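Side-chain contacts in 11S globulin subunit beta (Cucurbita maxima, PDB 2E9Q), which serves as a seed storage protein, a nutrient reservoir whose two-cupin subunits assemble into hexamers: residues A161-V166 with P172-F177; V63-H68 with I397-N402. All blocks are in the same frame, centred on the assembly; numbering follows the deposited sequence. Where two conformers were deposited one is given.

Interaction 1: A161-V166 with P172-F177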
ATOM      1  N   ALA A 161       6.568 -16.498   5.736  1.00 41.05           N
ATOM      2  CA  ALA A 161       6.636 -15.652   4.555  1.00 39.63           C
ATOM      3  C   ALA A 161       5.321 -14.920   4.401  1.00 40.30           C
ATOM      4  O   ALA A 161       4.246 -15.503   4.575  1.00 44.17           O
ATOM      5  CB  ALA A 161       6.916 -16.497   3.320  1.00 42.78           C
ATOM      6  N   ASP A 162       5.408 -13.638   4.074  1.00 42.26           N
ATOM      7  CA  ASP A 162       4.225 -12.813   3.907  1.00 42.14           C
ATOM      8  C   ASP A 162       4.162 -12.276   2.485  1.00 48.20           C
ATOM      9  O   ASP A 162       4.962 -11.419   2.094  1.00 41.10           O
ATOM     10  CB  ASP A 162       4.262 -11.673   4.922  1.00 49.25           C
ATOM     11  CG  ASP A 162       3.210 -10.620   4.666  1.00 55.78           C
ATOM     12  OD1 ASP A 162       2.079 -10.961   4.242  1.00 56.04           O
ATOM     13  OD2 ASP A 162       3.523  -9.435   4.911  1.00 71.76           O
ATOM     14  N   THR A 163       3.201 -12.794   1.723  1.00 42.72           N
ATOM     15  CA  THR A 163       2.999 -12.421   0.325  1.00 36.43           C
ATOM     16  C   THR A 163       2.249 -11.116   0.145  1.00 44.42           C
ATOM     17  O   THR A 163       2.311 -10.508  -0.912  1.00 53.42           O
ATOM     18  CB  THR A 163       2.242 -13.518  -0.431  1.00 48.11           C
ATOM     19  OG1 THR A 163       0.949 -13.699   0.161  1.00 59.57           O
ATOM     20  CG2 THR A 163       3.002 -14.835  -0.358  1.00 46.97           C
ATOM     21  N   ARG A 164       1.516 -10.689   1.160  1.00 46.80           N
ATOM     22  CA  ARG A 164       0.809  -9.422   1.045  1.00 55.68           C
ATOM     23  C   ARG A 164       1.732  -8.373   1.643  1.00 56.66           C
ATOM     24  O   ARG A 164       1.335  -7.561   2.476  1.00 64.90           O
ATOM     25  CB  ARG A 164      -0.522  -9.456   1.799  1.00 49.59           C
ATOM     26  CG  ARG A 164      -1.616 -10.222   1.074  1.00 71.72           C
ATOM     27  CD  ARG A 164      -2.963 -10.009   1.756  1.00 70.14           C
ATOM     28  NE  ARG A 164      -3.981 -10.895   1.213  1.00 77.78           N
ATOM     29  CZ  ARG A 164      -4.465 -10.816  -0.022  1.00 82.60           C
ATOM     30  NH1 ARG A 164      -5.390 -11.677  -0.424  1.00 81.56           N
ATOM     31  NH2 ARG A 164      -4.038  -9.871  -0.849  1.00 68.76           N
ATOM     32  N   ASN A 165       2.987  -8.424   1.229  1.00 57.63           N
ATOM     33  CA  ASN A 165       3.970  -7.489   1.727  1.00 50.43           C
ATOM     34  C   ASN A 165       4.265  -6.474   0.635  1.00 47.98           C
ATOM     35  O   ASN A 165       4.350  -6.824  -0.546  1.00 41.39           O
ATOM     36  CB  ASN A 165       5.248  -8.231   2.124  1.00 50.52           C
ATOM     37  CG  ASN A 165       6.266  -7.325   2.798  1.00 50.88           C
ATOM     38  OD1 ASN A 165       6.967  -6.553   2.143  1.00 49.30           O
ATOM     39  ND2 ASN A 165       6.340  -7.412   4.118  1.00 53.49           N
ATOM     40  N   VAL A 166       4.411  -5.217   1.039  1.00 46.41           N
ATOM     41  CA  VAL A 166       4.707  -4.145   0.099  1.00 52.81           C
ATOM     42  C   VAL A 166       5.835  -4.535  -0.878  1.00 50.40           C
ATOM     43  O   VAL A 166       5.797  -4.177  -2.060  1.00 48.17           O
ATOM     44  CB  VAL A 166       5.089  -2.847   0.860  1.00 49.04           C
ATOM     45  CG1 VAL A 166       6.367  -3.068   1.659  1.00 57.70           C
ATOM     46  CG2 VAL A 166       5.253  -1.694  -0.117  1.00 56.51           C
ATOM     47  N   PRO A 172      -0.205 -12.702  -4.645  1.00 54.25           N
ATOM     48  CA  PRO A 172      -0.189 -13.336  -3.321  1.00 58.12           C
ATOM     49  C   PRO A 172       0.312 -14.767  -3.266  1.00 52.86           C
ATOM     50  O   PRO A 172      -0.005 -15.508  -2.336  1.00 59.51           O
ATOM     51  CB  PRO A 172      -1.640 -13.219  -2.877  1.00 62.20           C
ATOM     52  CG  PRO A 172      -2.365 -13.442  -4.164  1.00 66.81           C
ATOM     53  CD  PRO A 172      -1.590 -12.569  -5.133  1.00 58.12           C
ATOM     54  N   TYR A 173       1.115 -15.143  -4.247  1.00 49.05           N
ATOM     55  CA  TYR A 173       1.650 -16.487  -4.319  1.00 49.38           C
ATOM     56  C   TYR A 173       3.180 -16.520  -4.194  1.00 52.63           C
ATOM     57  O   TYR A 173       3.907 -15.817  -4.895  1.00 45.36           O
ATOM     58  CB  TYR A 173       1.212 -17.151  -5.629  0.50 52.25           C
ATOM     59  CG  TYR A 173      -0.273 -17.441  -5.681  0.50 51.86           C
ATOM     60  CD1 TYR A 173      -0.842 -18.388  -4.837  0.50 43.03           C
ATOM     61  CD2 TYR A 173      -1.111 -16.754  -6.558  0.50 50.52           C
ATOM     62  CE1 TYR A 173      -2.207 -18.649  -4.859  0.50 55.28           C
ATOM     63  CE2 TYR A 173      -2.480 -17.006  -6.590  0.50 53.74           C
ATOM     64  CZ  TYR A 173      -3.021 -17.954  -5.738  0.50 58.14           C
ATOM     65  OH  TYR A 173      -4.375 -18.210  -5.768  0.50 64.84           O
ATOM     66  N   LEU A 174       3.643 -17.333  -3.249  1.00 48.83           N
ATOM     67  CA  LEU A 174       5.053 -17.485  -2.942  1.00 47.59           C
ATOM     68  C   LEU A 174       5.864 -18.197  -4.034  1.00 47.98           C
ATOM     69  O   LEU A 174       5.489 -19.267  -4.520  1.00 50.73           O
ATOM     70  CB  LEU A 174       5.181 -18.214  -1.604  1.00 50.51           C
ATOM     71  CG  LEU A 174       6.545 -18.237  -0.920  1.00 51.52           C
ATOM     72  CD1 LEU A 174       7.024 -16.817  -0.734  1.00 52.95           C
ATOM     73  CD2 LEU A 174       6.434 -18.955   0.418  1.00 43.58           C
ATOM     74  N   ARG A 175       6.973 -17.578  -4.420  1.00 41.15           N
ATOM     75  CA  ARG A 175       7.851 -18.114  -5.451  1.00 36.58           C
ATOM     76  C   ARG A 175       9.289 -18.121  -4.922  1.00 47.24           C
ATOM     77  O   ARG A 175       9.770 -17.115  -4.406  1.00 39.55           O
ATOM     78  CB  ARG A 175       7.781 -17.242  -6.711  0.50 38.55           C
ATOM     79  CG  ARG A 175       6.386 -17.059  -7.299  0.50 46.84           C
ATOM     80  CD  ARG A 175       6.430 -16.229  -8.576  0.50 49.18           C
ATOM     81  NE  ARG A 175       5.157 -16.212  -9.298  0.50 44.12           N
ATOM     82  CZ  ARG A 175       4.030 -15.685  -8.829  0.50 50.29           C
ATOM     83  NH1 ARG A 175       4.000 -15.123  -7.628  0.50 40.26           N
ATOM     84  NH2 ARG A 175       2.927 -15.717  -9.570  0.50 46.95           N
ATOM     85  N   LYS A 176       9.981 -19.248  -5.033  1.00 46.39           N
ATOM     86  CA  LYS A 176      11.365 -19.269  -4.598  1.00 42.40           C
ATOM     87  C   LYS A 176      12.264 -19.670  -5.762  1.00 40.41           C
ATOM     88  O   LYS A 176      12.100 -20.733  -6.357  1.00 46.13           O
ATOM     89  CB  LYS A 176      11.576 -20.194  -3.394  1.00 45.54           C
ATOM     90  CG  LYS A 176      12.976 -20.021  -2.808  1.00 37.47           C
ATOM     91  CD  LYS A 176      13.183 -20.648  -1.451  1.00 41.17           C
ATOM     92  CE  LYS A 176      14.675 -20.609  -1.100  1.00 42.97           C
ATOM     93  NZ  LYS A 176      14.982 -21.220   0.206  1.00 40.16           N
ATOM     94  N   PHE A 177      13.198 -18.784  -6.096  1.00 40.05           N
ATOM     95  CA  PHE A 177      14.150 -18.979  -7.192  1.00 39.70           C
ATOM     96  C   PHE A 177      15.465 -19.560  -6.667  1.00 46.04           C
ATOM     97  O   PHE A 177      16.239 -18.865  -5.997  1.00 45.28           O
ATOM     98  CB  PHE A 177      14.448 -17.638  -7.894  1.00 41.99           C
ATOM     99  CG  PHE A 177      13.225 -16.930  -8.419  1.00 37.12           C
ATOM    100  CD1 PHE A 177      12.294 -16.375  -7.546  1.00 38.48           C
ATOM    101  CD2 PHE A 177      12.995 -16.836  -9.785  1.00 38.08           C
ATOM    102  CE1 PHE A 177      11.144 -15.735  -8.031  1.00 33.75           C
ATOM    103  CE2 PHE A 177      11.842 -16.196 -10.279  1.00 36.54           C
ATOM    104  CZ  PHE A 177      10.922 -15.649  -9.396  1.00 35.52           C
TER
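T163 leans on the backbone of P172 and L174 where the chain leaves strand 155-162 of one sheet of the N-terminal cupin barrel and returns to enter strand 176-178 of the other. With chi1 at 61°, the hydroxyl of T163 sits between its own N and carbonyl carbon, while CG2 is anti to that carbon and reaches toward the backbone of 172-174, 3.9 Å from L174 N. T163 OG1 lies 3.2 Å from P172 O, yet the two are not hydrogen-bonded: the hydroxyl is bound to G62 O, and P172 O pairs with R188 NH1. The ring of P172 adds a looser touch, its CB 4.0 Å from T163 OG1. L174 carries its CG anti to the backbone N (chi1 -167°), which brings the isobutyl end to A161; L174 CD2 is 3.8 Å from A161 CB and CD1 4.1 Å. With an alanine in place of T163, G62 O would probably lose its hydroxyl partner and a gap would open beside L174 N. T163 is the middle residue of an Asx turn: R164 N donates to D162 OD1 at 3.1 Å, reaching the oxygen from above the carboxylate plane, 61° out of it.

Interaction 2: V63-H68 with I397-N402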
ATOM      1  N   VAL A  63      -0.296 -15.273   4.170  1.00 43.70           N
ATOM      2  CA  VAL A  63       0.864 -15.813   4.846  1.00 54.38           C
ATOM      3  C   VAL A  63       1.128 -17.231   4.356  1.00 55.60           C
ATOM      4  O   VAL A  63       0.228 -17.905   3.839  1.00 53.38           O
ATOM      5  CB  VAL A  63       0.662 -15.845   6.394  1.00 54.45           C
ATOM      6  CG1 VAL A  63       0.117 -14.512   6.877  1.00 57.50           C
ATOM      7  CG2 VAL A  63      -0.273 -16.968   6.785  1.00 43.54           C
ATOM      8  N   ASN A  64       2.374 -17.659   4.509  1.00 44.75           N
ATOM      9  CA  ASN A  64       2.797 -18.999   4.146  1.00 42.31           C
ATOM     10  C   ASN A  64       3.672 -19.451   5.305  1.00 49.09           C
ATOM     11  O   ASN A  64       4.322 -18.626   5.960  1.00 48.76           O
ATOM     12  CB  ASN A  64       3.643 -18.995   2.875  1.00 50.16           C
ATOM     13  CG  ASN A  64       2.926 -18.396   1.688  1.00 60.58           C
ATOM     14  OD1 ASN A  64       2.693 -17.183   1.629  1.00 65.43           O
ATOM     15  ND2 ASN A  64       2.574 -19.241   0.729  1.00 53.17           N
ATOM     16  N   MET A  65       3.675 -20.752   5.568  1.00 46.79           N
ATOM     17  CA  MET A  65       4.488 -21.326   6.637  1.00 40.97           C
ATOM     18  C   MET A  65       5.220 -22.542   6.079  1.00 45.06           C
ATOM     19  O   MET A  65       4.618 -23.412   5.444  1.00 50.15           O
ATOM     20  CB  MET A  65       3.605 -21.753   7.810  0.50 45.58           C
ATOM     21  CG  MET A  65       4.366 -22.100   9.090  0.50 40.77           C
ATOM     22  SD  MET A  65       5.032 -20.642   9.924  0.50 56.03           S
ATOM     23  CE  MET A  65       3.526 -19.854  10.438  0.50 47.28           C
ATOM     24  N   ILE A  66       6.523 -22.595   6.320  1.00 43.37           N
ATOM     25  CA  ILE A  66       7.360 -23.683   5.849  1.00 33.31           C
ATOM     26  C   ILE A  66       8.259 -24.122   6.997  1.00 41.16           C
ATOM     27  O   ILE A  66       8.717 -23.291   7.788  1.00 40.02           O
ATOM     28  CB  ILE A  66       8.235 -23.210   4.686  1.00 39.97           C
ATOM     29  CG1 ILE A  66       7.342 -22.738   3.543  1.00 48.14           C
ATOM     30  CG2 ILE A  66       9.174 -24.313   4.232  1.00 40.72           C
ATOM     31  CD1 ILE A  66       8.101 -22.143   2.388  1.00 53.84           C
ATOM     32  N   ARG A  67       8.483 -25.429   7.113  1.00 46.20           N
ATOM     33  CA  ARG A  67       9.355 -25.952   8.157  1.00 39.11           C
ATOM     34  C   ARG A  67      10.421 -26.807   7.495  1.00 49.91           C
ATOM     35  O   ARG A  67      10.124 -27.753   6.757  1.00 44.57           O
ATOM     36  CB  ARG A  67       8.575 -26.773   9.189  1.00 40.67           C
ATOM     37  CG  ARG A  67       9.465 -27.419  10.275  1.00 41.13           C
ATOM     38  CD  ARG A  67       8.639 -27.965  11.435  1.00 39.86           C
ATOM     39  NE  ARG A  67       7.632 -28.917  10.968  1.00 44.51           N
ATOM     40  CZ  ARG A  67       6.577 -29.312  11.673  1.00 45.03           C
ATOM     41  NH1 ARG A  67       5.725 -30.182  11.145  1.00 53.77           N
ATOM     42  NH2 ARG A  67       6.362 -28.844  12.897  1.00 48.29           N
ATOM     43  N   HIS A  68      11.672 -26.446   7.744  1.00 45.43           N
ATOM     44  CA  HIS A  68      12.789 -27.171   7.184  1.00 39.17           C
ATOM     45  C   HIS A  68      13.475 -27.979   8.266  1.00 44.78           C
ATOM     46  O   HIS A  68      13.712 -27.498   9.369  1.00 44.74           O
ATOM     47  CB  HIS A  68      13.795 -26.202   6.572  1.00 49.23           C
ATOM     48  CG  HIS A  68      13.385 -25.656   5.242  1.00 44.58           C
ATOM     49  ND1 HIS A  68      13.476 -24.317   4.927  1.00 43.06           N
ATOM     50  CD2 HIS A  68      12.952 -26.276   4.121  1.00 40.78           C
ATOM     51  CE1 HIS A  68      13.119 -24.139   3.668  1.00 46.54           C
ATOM     52  NE2 HIS A  68      12.797 -25.314   3.156  1.00 47.77           N
ATOM     53  N   ILE A 397       6.145 -19.375  18.897  1.00 45.08           N
ATOM     54  CA  ILE A 397       6.717 -18.246  18.187  1.00 46.34           C
ATOM     55  C   ILE A 397       5.564 -17.707  17.333  1.00 52.21           C
ATOM     56  O   ILE A 397       4.974 -18.437  16.519  1.00 43.43           O
ATOM     57  CB  ILE A 397       7.902 -18.653  17.279  1.00 45.61           C
ATOM     58  CG1 ILE A 397       8.463 -17.413  16.602  1.00 49.58           C
ATOM     59  CG2 ILE A 397       7.477 -19.659  16.243  1.00 40.84           C
ATOM     60  CD1 ILE A 397       8.977 -16.382  17.575  1.00 48.10           C
ATOM     61  N   ALA A 398       5.233 -16.440  17.543  1.00 43.01           N
ATOM     62  CA  ALA A 398       4.148 -15.792  16.824  1.00 42.82           C
ATOM     63  C   ALA A 398       4.642 -14.708  15.868  1.00 43.61           C
ATOM     64  O   ALA A 398       5.136 -13.674  16.305  1.00 42.25           O
ATOM     65  CB  ALA A 398       3.175 -15.188  17.815  1.00 38.26           C
ATOM     66  N   PHE A 399       4.490 -14.941  14.569  1.00 38.77           N
ATOM     67  CA  PHE A 399       4.916 -13.968  13.570  1.00 41.70           C
ATOM     68  C   PHE A 399       3.839 -12.906  13.353  1.00 44.63           C
ATOM     69  O   PHE A 399       2.646 -13.223  13.290  1.00 39.16           O
ATOM     70  CB  PHE A 399       5.230 -14.665  12.244  1.00 34.42           C
ATOM     71  CG  PHE A 399       6.212 -15.783  12.375  1.00 38.10           C
ATOM     72  CD1 PHE A 399       5.779 -17.086  12.602  1.00 39.27           C
ATOM     73  CD2 PHE A 399       7.584 -15.530  12.292  1.00 38.48           C
ATOM     74  CE1 PHE A 399       6.696 -18.136  12.744  1.00 38.04           C
ATOM     75  CE2 PHE A 399       8.514 -16.564  12.433  1.00 34.41           C
ATOM     76  CZ  PHE A 399       8.070 -17.873  12.659  1.00 41.31           C
ATOM     77  N   LYS A 400       4.280 -11.654  13.243  1.00 39.92           N
ATOM     78  CA  LYS A 400       3.400 -10.510  13.050  1.00 38.38           C
ATOM     79  C   LYS A 400       3.577  -9.925  11.656  1.00 36.36           C
ATOM     80  O   LYS A 400       4.693  -9.850  11.146  1.00 41.59           O
ATOM     81  CB  LYS A 400       3.718  -9.430  14.088  1.00 39.39           C
ATOM     82  CG  LYS A 400       3.806  -9.939  15.520  1.00 42.55           C
ATOM     83  CD  LYS A 400       2.480 -10.477  16.043  1.00 40.59           C
ATOM     84  CE  LYS A 400       2.657 -10.993  17.461  1.00 44.93           C
ATOM     85  NZ  LYS A 400       1.397 -11.464  18.080  1.00 49.15           N
ATOM     86  N   THR A 401       2.473  -9.508  11.047  1.00 36.31           N
ATOM     87  CA  THR A 401       2.501  -8.916   9.717  1.00 36.44           C
ATOM     88  C   THR A 401       2.634  -7.392   9.799  1.00 45.35           C
ATOM     89  O   THR A 401       2.001  -6.664   9.034  1.00 43.10           O
ATOM     90  CB  THR A 401       1.224  -9.239   8.954  1.00 35.58           C
ATOM     91  OG1 THR A 401       0.109  -8.779   9.718  1.00 38.06           O
ATOM     92  CG2 THR A 401       1.099 -10.750   8.726  1.00 35.19           C
ATOM     93  N   ASN A 402       3.432  -6.918  10.751  1.00 40.81           N
ATOM     94  CA  ASN A 402       3.683  -5.491  10.930  1.00 44.16           C
ATOM     95  C   ASN A 402       5.059  -5.382  11.607  1.00 45.90           C
ATOM     96  O   ASN A 402       5.476  -6.310  12.306  1.00 44.86           O
ATOM     97  CB  ASN A 402       2.612  -4.866  11.826  1.00 40.72           C
ATOM     98  CG  ASN A 402       2.504  -3.363  11.639  1.00 56.78           C
ATOM     99  OD1 ASN A 402       1.796  -2.888  10.752  1.00 65.54           O
ATOM    100  ND2 ASN A 402       3.216  -2.607  12.464  1.00 58.27           N
TER
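The hydroxyl of T401, whose methyl faces V63, is held by two groups: T401 OG1 is hydrogen-bonded to H344 N of the same chain and to Q169 OE1 of the third subunit. This contact joins the two cupin domains of one subunit, bringing strand 63-70 from the sheet of the N-terminal barrel against the end of strand 393-400 in the corresponding sheet of the C-terminal one. No hydrogen bond links the two segments, and they meet through side chains alone. The polar grip on OG1 leaves T401 CG2 to face the interface, where V63 CG1 lies 4.3 Å away, a loose methyl-to-methyl touch. The second point of contact is a Met-aromatic pair. M65 was modelled in two conformers, so the pair holds for the one given here, in which CG is anti to the backbone N (chi1 -168°) and the chain then bends at both following torsions, which swings the thioether toward the partner domain. M65 SD stands 5.1 Å from the centroid of the F399 ring, 50° off the ring normal, an oblique approach. I397 CG1 lies 4.0 Å above one face of that ring, and the ring of F160 meets it with nearly parallel planes. V346 also packs on both V63 and M65. M65 SD comes within 4.1 Å of F399 CE1, and M65 CE within 4.2 Å of F399 CD1.

How the interactions relate
Both contacts are buried, but interaction 2 lies close to the centre of the subunit, between its two domains, whereas interaction 1 stays within the N-terminal domain and includes the partly exposed P172. They share one sheet: strands 155-162 and 63-70 are antiparallel neighbours, and A161 O lies 2.9 Å from N64 N in a probable hydrogen bond. N64 turns its side chain to T163 and L174 of interaction 1, while V63 and M65 on the same strand serve interaction 2. The chemistry differs accordingly: a turn packed largely against backbone in the first, a sparse apolar and sulfur-aromatic meeting of separate sheets in the second.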